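Local coordinates for conserved hypothetical secreted protein (PDB 4RNZ) that is a cell shape-determining protein of the M23B metallopeptidase family that probably cleaves peptidoglycan with the help of a bound zinc ion, at residues M160-F171 with A336-L347. Numbering follows the deposited sequence.
Sequences MVSSRSNQYYLF and AQRSKQKLEELL
Tyr169 and Phe171, two residues apart on strand 166-171 and both directed at helix 336-347, have the largest and equal shares of the buried surface, with Lys340 next and lying between them. The aliphatic part of Lys340 is laid over one face of the Tyr169 ring: Lys340 CD stands 3.7 Å from the ring centroid and 14° off its normal, a CH-pi contact. The lysine chain bends at chi3 (-77°), and Lys340 NZ ends 5.5 Å from the Tyr169 centroid, at most a weak cation-pi attraction. Met160 CG, from the neighbouring strand of the hairpin, covers the opposite face, so the phenol is sandwiched between two flexible chains. Phe171 meets the helix where a small residue lets the backbone come close. Ala336 CB sits over one face of the Phe171 ring, 3.8 Å from Phe171 CZ, while Lys340 CG and Ser339 CB lie at the ring edge. Ser339 can stand beside this apolar ring because its OG bonds back to the carbonyl of Lys335. Farther along the helix, Leu343 CD2 packs 3.7 Å from Met160 CE as well as obliquely against Tyr169. Leu347 meets the methionine tip to tip, Leu347 CD1 to Met160 CE 4.0 Å. The helix thus packs across one face of the antiparallel sheet to which the hairpin, within the Csd3 second-domain family region, belongs. Dispersion and CH-pi contacts imply that hydrophobic burial holds the apolar part, while Gln167 and Glu344 form a polar margin beside the Tyr169 phenol and amphipathic Lys340 lets the partly exposed border meet water.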
ATOM      1  N   MET A 160      11.205  -1.681  16.612  1.00 29.89           N
ATOM      2  CA  MET A 160      11.695  -1.155  17.889  1.00 32.19           C
ATOM      3  C   MET A 160      12.953  -0.335  17.626  1.00 33.76           C
ATOM      4  O   MET A 160      13.851  -0.742  16.860  1.00 31.18           O
ATOM      5  CB  MET A 160      11.999  -2.283  18.877  1.00 32.86           C
ATOM      6  CG  MET A 160      12.400  -1.803  20.274  1.00 34.67           C
ATOM      7  SD  MET A 160      14.136  -1.344  20.422  1.00 36.97           S
ATOM      8  CE  MET A 160      14.865  -2.971  20.550  1.00 37.73           C
ATOM      9  N   VAL A 161      12.991   0.856  18.212  1.00 36.21           N
ATOM     10  CA  VAL A 161      14.218   1.642  18.253  1.00 35.11           C
ATOM     11  C   VAL A 161      14.477   1.958  19.736  1.00 39.06           C
ATOM     12  O   VAL A 161      13.532   2.159  20.506  1.00 38.72           O
ATOM     13  CB  VAL A 161      14.164   2.900  17.372  1.00 35.44           C
ATOM     14  CG1 VAL A 161      13.695   2.560  15.961  1.00 35.80           C
ATOM     15  CG2 VAL A 161      13.278   3.969  17.992  1.00 38.32           C
ATOM     16  N   SER A 162      15.745   1.901  20.138  1.00 40.06           N
ATOM     17  CA  SER A 162      16.160   2.158  21.524  1.00 44.31           C
ATOM     18  C   SER A 162      16.977   3.427  21.537  1.00 46.43           C
ATOM     19  O   SER A 162      17.801   3.655  20.652  1.00 46.75           O
ATOM     20  CB  SER A 162      17.033   1.045  22.058  1.00 43.82           C
ATOM     21  OG  SER A 162      18.328   1.190  21.503  1.00 48.36           O
ATOM     22  N   SER A 163      16.737   4.253  22.539  1.00 49.68           N
ATOM     23  CA  SER A 163      17.464   5.501  22.720  1.00 51.81           C
ATOM     24  C   SER A 163      17.533   5.735  24.232  1.00 52.48           C
ATOM     25  O   SER A 163      16.508   5.663  24.935  1.00 45.52           O
ATOM     26  CB  SER A 163      16.738   6.640  22.005  1.00 53.21           C
ATOM     27  OG  SER A 163      17.412   7.870  22.156  1.00 56.58           O
ATOM     28  N   ARG A 164      18.748   5.937  24.740  1.00 54.80           N
ATOM     29  CA  ARG A 164      18.954   6.156  26.167  1.00 54.74           C
ATOM     30  C   ARG A 164      18.359   4.998  26.978  1.00 54.26           C
ATOM     31  O   ARG A 164      17.652   5.203  27.963  1.00 56.13           O
ATOM     32  CB  ARG A 164      18.351   7.505  26.563  1.00 51.72           C
ATOM     33  CG  ARG A 164      18.837   8.656  25.680  1.00 52.79           C
ATOM     34  CD  ARG A 164      18.360  10.014  26.182  1.00 52.73           C
ATOM     35  NE  ARG A 164      18.676  10.220  27.597  1.00 51.54           N
ATOM     36  CZ  ARG A 164      19.875  10.569  28.071  1.00 48.69           C
ATOM     37  NH1 ARG A 164      20.905  10.761  27.256  1.00 46.96           N
ATOM     38  NH2 ARG A 164      20.046  10.717  29.379  1.00 48.26           N
ATOM     39  N   SER A 165      18.638   3.777  26.518  1.00 59.16           N
ATOM     40  CA  SER A 165      18.102   2.538  27.101  1.00 61.28           C
ATOM     41  C   SER A 165      16.572   2.353  27.045  1.00 59.51           C
ATOM     42  O   SER A 165      16.081   1.302  27.446  1.00 64.03           O
ATOM     43  CB  SER A 165      18.591   2.353  28.546  1.00 65.76           C
ATOM     44  OG  SER A 165      19.915   1.856  28.557  1.00 69.10           O
ATOM     45  N   ASN A 166      15.822   3.343  26.562  1.00 55.11           N
ATOM     46  CA  ASN A 166      14.381   3.192  26.411  1.00 54.61           C
ATOM     47  C   ASN A 166      14.021   2.668  25.020  1.00 51.93           C
ATOM     48  O   ASN A 166      14.618   3.079  24.025  1.00 47.64           O
ATOM     49  CB  ASN A 166      13.652   4.501  26.711  1.00 58.15           C
ATOM     50  CG  ASN A 166      13.403   4.691  28.204  1.00 60.56           C
ATOM     51  OD1 ASN A 166      14.261   4.388  29.019  1.00 60.28           O
ATOM     52  ND2 ASN A 166      12.218   5.168  28.560  1.00 63.66           N
ATOM     53  N   GLN A 167      13.040   1.767  24.967  1.00 48.09           N
ATOM     54  CA  GLN A 167      12.664   1.092  23.721  1.00 46.10           C
ATOM     55  C   GLN A 167      11.269   1.528  23.263  1.00 44.64           C
ATOM     56  O   GLN A 167      10.332   1.587  24.065  1.00 39.09           O
ATOM     57  CB  GLN A 167      12.794  -0.419  23.903  1.00 46.04           C
ATOM     58  CG  GLN A 167      14.171  -0.772  24.464  1.00 48.42           C
ATOM     59  CD  GLN A 167      14.617  -2.196  24.196  1.00 51.57           C
ATOM     60  OE1 GLN A 167      13.835  -3.139  24.307  1.00 52.96           O
ATOM     61  NE2 GLN A 167      15.898  -2.360  23.858  1.00 54.86           N
ATOM     62  N   TYR A 168      11.168   1.862  21.969  1.00 41.75           N
ATOM     63  CA  TYR A 168       9.984   2.474  21.375  1.00 40.95           C
ATOM     64  C   TYR A 168       9.487   1.531  20.295  1.00 38.86           C
ATOM     65  O   TYR A 168      10.103   1.375  19.228  1.00 35.32           O
ATOM     66  CB  TYR A 168      10.305   3.861  20.818  1.00 44.83           C
ATOM     67  CG  TYR A 168      10.795   4.780  21.919  1.00 50.34           C
ATOM     68  CD1 TYR A 168       9.893   5.418  22.775  1.00 52.21           C
ATOM     69  CD2 TYR A 168      12.160   4.961  22.145  1.00 55.97           C
ATOM     70  CE1 TYR A 168      10.335   6.230  23.808  1.00 55.14           C
ATOM     71  CE2 TYR A 168      12.614   5.778  23.173  1.00 56.63           C
ATOM     72  CZ  TYR A 168      11.700   6.404  23.999  1.00 57.76           C
ATOM     73  OH  TYR A 168      12.154   7.203  25.015  1.00 61.22           O
ATOM     74  N   TYR A 169       8.381   0.882  20.618  1.00 37.39           N
ATOM     75  CA  TYR A 169       7.830  -0.192  19.813  1.00 38.83           C
ATOM     76  C   TYR A 169       6.684   0.269  18.952  1.00 39.12           C
ATOM     77  O   TYR A 169       5.885   1.130  19.349  1.00 37.19           O
ATOM     78  CB  TYR A 169       7.294  -1.268  20.721  1.00 38.99           C
ATOM     79  CG  TYR A 169       8.340  -2.064  21.442  1.00 41.14           C
ATOM     80  CD1 TYR A 169       8.868  -3.204  20.872  1.00 43.01           C
ATOM     81  CD2 TYR A 169       8.773  -1.707  22.708  1.00 46.11           C
ATOM     82  CE1 TYR A 169       9.793  -3.978  21.537  1.00 46.55           C
ATOM     83  CE2 TYR A 169       9.709  -2.479  23.378  1.00 48.57           C
ATOM     84  CZ  TYR A 169      10.215  -3.611  22.782  1.00 47.80           C
ATOM     85  OH  TYR A 169      11.155  -4.397  23.413  1.00 54.56           O
ATOM     86  N   LEU A 170       6.555  -0.354  17.789  1.00 35.21           N
ATOM     87  CA  LEU A 170       5.299  -0.302  17.105  1.00 34.45           C
ATOM     88  C   LEU A 170       4.988  -1.630  16.435  1.00 34.84           C
ATOM     89  O   LEU A 170       5.890  -2.420  16.144  1.00 29.00           O
ATOM     90  CB  LEU A 170       5.245   0.856  16.128  1.00 36.72           C
ATOM     91  CG  LEU A 170       6.264   0.921  15.014  1.00 36.97           C
ATOM     92  CD1 LEU A 170       5.823   0.124  13.788  1.00 37.43           C
ATOM     93  CD2 LEU A 170       6.429   2.388  14.641  1.00 40.12           C
ATOM     94  N   PHE A 171       3.701  -1.857  16.236  1.00 33.84           N
ATOM     95  CA  PHE A 171       3.191  -3.138  15.789  1.00 34.65           C
ATOM     96  C   PHE A 171       2.112  -2.875  14.762  1.00 37.26           C
ATOM     97  O   PHE A 171       1.336  -1.932  14.914  1.00 34.99           O
ATOM     98  CB  PHE A 171       2.532  -3.879  16.941  1.00 35.20           C
ATOM     99  CG  PHE A 171       3.428  -4.136  18.108  1.00 35.07           C
ATOM    100  CD1 PHE A 171       3.552  -3.202  19.125  1.00 37.71           C
ATOM    101  CD2 PHE A 171       4.124  -5.331  18.212  1.00 35.08           C
ATOM    102  CE1 PHE A 171       4.380  -3.439  20.217  1.00 36.16           C
ATOM    103  CE2 PHE A 171       4.937  -5.579  19.306  1.00 35.68           C
ATOM    104  CZ  PHE A 171       5.071  -4.633  20.302  1.00 32.99           C
ATOM    105  N   ALA A 336       1.760  -8.723  21.463  1.00 38.16           N
ATOM    106  CA  ALA A 336       2.793  -7.716  21.696  1.00 38.40           C
ATOM    107  C   ALA A 336       3.742  -8.115  22.821  1.00 39.58           C
ATOM    108  O   ALA A 336       4.957  -7.994  22.669  1.00 39.32           O
ATOM    109  CB  ALA A 336       2.178  -6.360  21.974  1.00 39.29           C
ATOM    110  N   GLN A 337       3.204  -8.607  23.934  1.00 40.39           N
ATOM    111  CA  GLN A 337       4.045  -9.073  25.029  1.00 44.85           C
ATOM    112  C   GLN A 337       4.978 -10.201  24.602  1.00 44.46           C
ATOM    113  O   GLN A 337       6.191 -10.147  24.859  1.00 43.12           O
ATOM    114  CB  GLN A 337       3.205  -9.546  26.221  1.00 50.87           C
ATOM    115  CG  GLN A 337       4.033 -10.010  27.426  1.00 56.37           C
ATOM    116  CD  GLN A 337       5.067  -8.975  27.874  1.00 63.95           C
ATOM    117  OE1 GLN A 337       6.225  -9.306  28.152  1.00 72.80           O
ATOM    118  NE2 GLN A 337       4.655  -7.708  27.926  1.00 67.88           N
ATOM    119  N   ARG A 338       4.405 -11.223  23.976  1.00 40.79           N
ATOM    120  CA  ARG A 338       5.186 -12.356  23.467  1.00 43.55           C
ATOM    121  C   ARG A 338       6.268 -11.868  22.504  1.00 40.77           C
ATOM    122  O   ARG A 338       7.407 -12.302  22.583  1.00 38.07           O
ATOM    123  CB  ARG A 338       4.263 -13.384  22.792  1.00 47.28           C
ATOM    124  CG  ARG A 338       4.956 -14.336  21.818  1.00 57.19           C
ATOM    125  CD  ARG A 338       4.219 -15.667  21.621  1.00 63.15           C
ATOM    126  NE  ARG A 338       2.757 -15.574  21.748  1.00 71.06           N
ATOM    127  CZ  ARG A 338       1.911 -15.177  20.789  1.00 73.63           C
ATOM    128  NH1 ARG A 338       2.356 -14.807  19.593  1.00 75.66           N
ATOM    129  NH2 ARG A 338       0.602 -15.133  21.038  1.00 71.36           N
ATOM    130  N   SER A 339       5.910 -10.948  21.611  1.00 36.07           N
ATOM    131  CA  SER A 339       6.870 -10.380  20.672  1.00 36.02           C
ATOM    132  C   SER A 339       8.023  -9.642  21.354  1.00 35.39           C
ATOM    133  O   SER A 339       9.179  -9.829  20.986  1.00 33.08           O
ATOM    134  CB  SER A 339       6.167  -9.426  19.702  1.00 37.26           C
ATOM    135  OG  SER A 339       5.421 -10.165  18.772  1.00 36.07           O
ATOM    136  N   LYS A 340       7.698  -8.799  22.332  1.00 35.32           N
ATOM    137  CA  LYS A 340       8.710  -8.065  23.100  1.00 40.31           C
ATOM    138  C   LYS A 340       9.677  -8.997  23.831  1.00 38.67           C
ATOM    139  O   LYS A 340      10.876  -8.755  23.863  1.00 37.82           O
ATOM    140  CB  LYS A 340       8.044  -7.132  24.115  1.00 41.86           C
ATOM    141  CG  LYS A 340       7.265  -6.009  23.464  1.00 48.32           C
ATOM    142  CD  LYS A 340       7.067  -4.796  24.375  1.00 55.02           C
ATOM    143  CE  LYS A 340       5.980  -5.021  25.419  1.00 61.86           C
ATOM    144  NZ  LYS A 340       5.475  -3.738  26.007  1.00 69.40           N
ATOM    145  N   GLN A 341       9.132 -10.042  24.437  1.00 41.40           N
ATOM    146  CA  GLN A 341       9.941 -11.039  25.146  1.00 42.93           C
ATOM    147  C   GLN A 341      10.866 -11.743  24.169  1.00 40.81           C
ATOM    148  O   GLN A 341      12.048 -11.912  24.428  1.00 37.51           O
ATOM    149  CB  GLN A 341       9.048 -12.073  25.830  1.00 44.23           C
ATOM    150  CG  GLN A 341       8.628 -11.663  27.230  1.00 52.73           C
ATOM    151  CD  GLN A 341       7.318 -12.294  27.682  1.00 56.23           C
ATOM    152  OE1 GLN A 341       6.828 -13.266  27.099  1.00 63.64           O
ATOM    153  NE2 GLN A 341       6.738 -11.729  28.727  1.00 58.25           N
ATOM    154  N   LYS A 342      10.316 -12.133  23.033  1.00 37.77           N
ATOM    155  CA  LYS A 342      11.118 -12.808  22.028  1.00 35.95           C
ATOM    156  C   LYS A 342      12.195 -11.891  21.474  1.00 34.41           C
ATOM    157  O   LYS A 342      13.335 -12.319  21.322  1.00 35.19           O
ATOM    158  CB  LYS A 342      10.225 -13.399  20.928  1.00 38.50           C
ATOM    159  CG  LYS A 342      10.923 -13.720  19.627  1.00 41.08           C
ATOM    160  CD  LYS A 342      12.048 -14.719  19.783  1.00 43.40           C
ATOM    161  CE  LYS A 342      11.540 -16.088  20.086  1.00 41.60           C
ATOM    162  NZ  LYS A 342      12.645 -17.034  19.795  1.00 41.97           N
ATOM    163  N   LEU A 343      11.878 -10.632  21.189  1.00 32.81           N
ATOM    164  CA  LEU A 343      12.908  -9.718  20.701  1.00 32.11           C
ATOM    165  C   LEU A 343      14.092  -9.606  21.688  1.00 34.38           C
ATOM    166  O   LEU A 343      15.260  -9.624  21.283  1.00 32.66           O
ATOM    167  CB  LEU A 343      12.332  -8.338  20.382  1.00 33.14           C
ATOM    168  CG  LEU A 343      13.363  -7.292  19.948  1.00 34.07           C
ATOM    169  CD1 LEU A 343      14.105  -7.725  18.679  1.00 34.97           C
ATOM    170  CD2 LEU A 343      12.713  -5.934  19.757  1.00 35.29           C
ATOM    171  N   GLU A 344      13.801  -9.481  22.976  1.00 36.53           N
ATOM    172  CA  GLU A 344      14.870  -9.411  23.984  1.00 39.16           C
ATOM    173  C   GLU A 344      15.778 -10.616  23.943  1.00 40.01           C
ATOM    174  O   GLU A 344      17.011 -10.474  23.966  1.00 39.55           O
ATOM    175  CB  GLU A 344      14.286  -9.257  25.401  1.00 43.41           C
ATOM    176  CG  GLU A 344      13.710  -7.872  25.660  1.00 47.27           C
ATOM    177  CD  GLU A 344      14.639  -6.746  25.202  1.00 53.20           C
ATOM    178  OE1 GLU A 344      15.850  -6.758  25.569  1.00 57.29           O
ATOM    179  OE2 GLU A 344      14.155  -5.845  24.472  1.00 54.37           O
ATOM    180  N   GLU A 345      15.162 -11.794  23.862  1.00 42.20           N
ATOM    181  CA  GLU A 345      15.898 -13.040  23.767  1.00 45.40           C
ATOM    182  C   GLU A 345      16.784 -13.082  22.535  1.00 44.26           C
ATOM    183  O   GLU A 345      17.904 -13.565  22.611  1.00 38.44           O
ATOM    184  CB  GLU A 345      14.956 -14.253  23.788  1.00 49.56           C
ATOM    185  CG  GLU A 345      14.297 -14.466  25.147  1.00 58.39           C
ATOM    186  CD  GLU A 345      13.283 -15.598  25.161  1.00 63.94           C
ATOM    187  OE1 GLU A 345      13.308 -16.441  24.237  1.00 68.36           O
ATOM    188  OE2 GLU A 345      12.462 -15.640  26.104  1.00 66.50           O
ATOM    189  N   LEU A 346      16.283 -12.577  21.406  1.00 42.97           N
ATOM    190  CA  LEU A 346      17.071 -12.545  20.164  1.00 39.22           C
ATOM    191  C   LEU A 346      18.230 -11.575  20.258  1.00 37.01           C
ATOM    192  O   LEU A 346      19.318 -11.852  19.733  1.00 32.97           O
ATOM    193  CB  LEU A 346      16.193 -12.188  18.954  1.00 40.05           C
ATOM    194  CG  LEU A 346      15.190 -13.263  18.533  1.00 39.18           C
ATOM    195  CD1 LEU A 346      14.174 -12.681  17.540  1.00 39.23           C
ATOM    196  CD2 LEU A 346      15.926 -14.467  17.947  1.00 39.73           C
ATOM    197  N   LEU A 347      17.999 -10.429  20.904  1.00 35.77           N
ATOM    198  CA  LEU A 347      19.069  -9.457  21.127  1.00 37.05           C
ATOM    199  C   LEU A 347      20.121 -10.051  22.059  1.00 38.75           C
ATOM    200  O   LEU A 347      21.305  -9.802  21.870  1.00 36.75           O
ATOM    201  CB  LEU A 347      18.551  -8.147  21.707  1.00 37.63           C
ATOM    202  CG  LEU A 347      17.773  -7.235  20.750  1.00 37.97           C
ATOM    203  CD1 LEU A 347      16.921  -6.274  21.553  1.00 39.34           C
ATOM    204  CD2 LEU A 347      18.680  -6.477  19.787  1.00 36.70           C
TER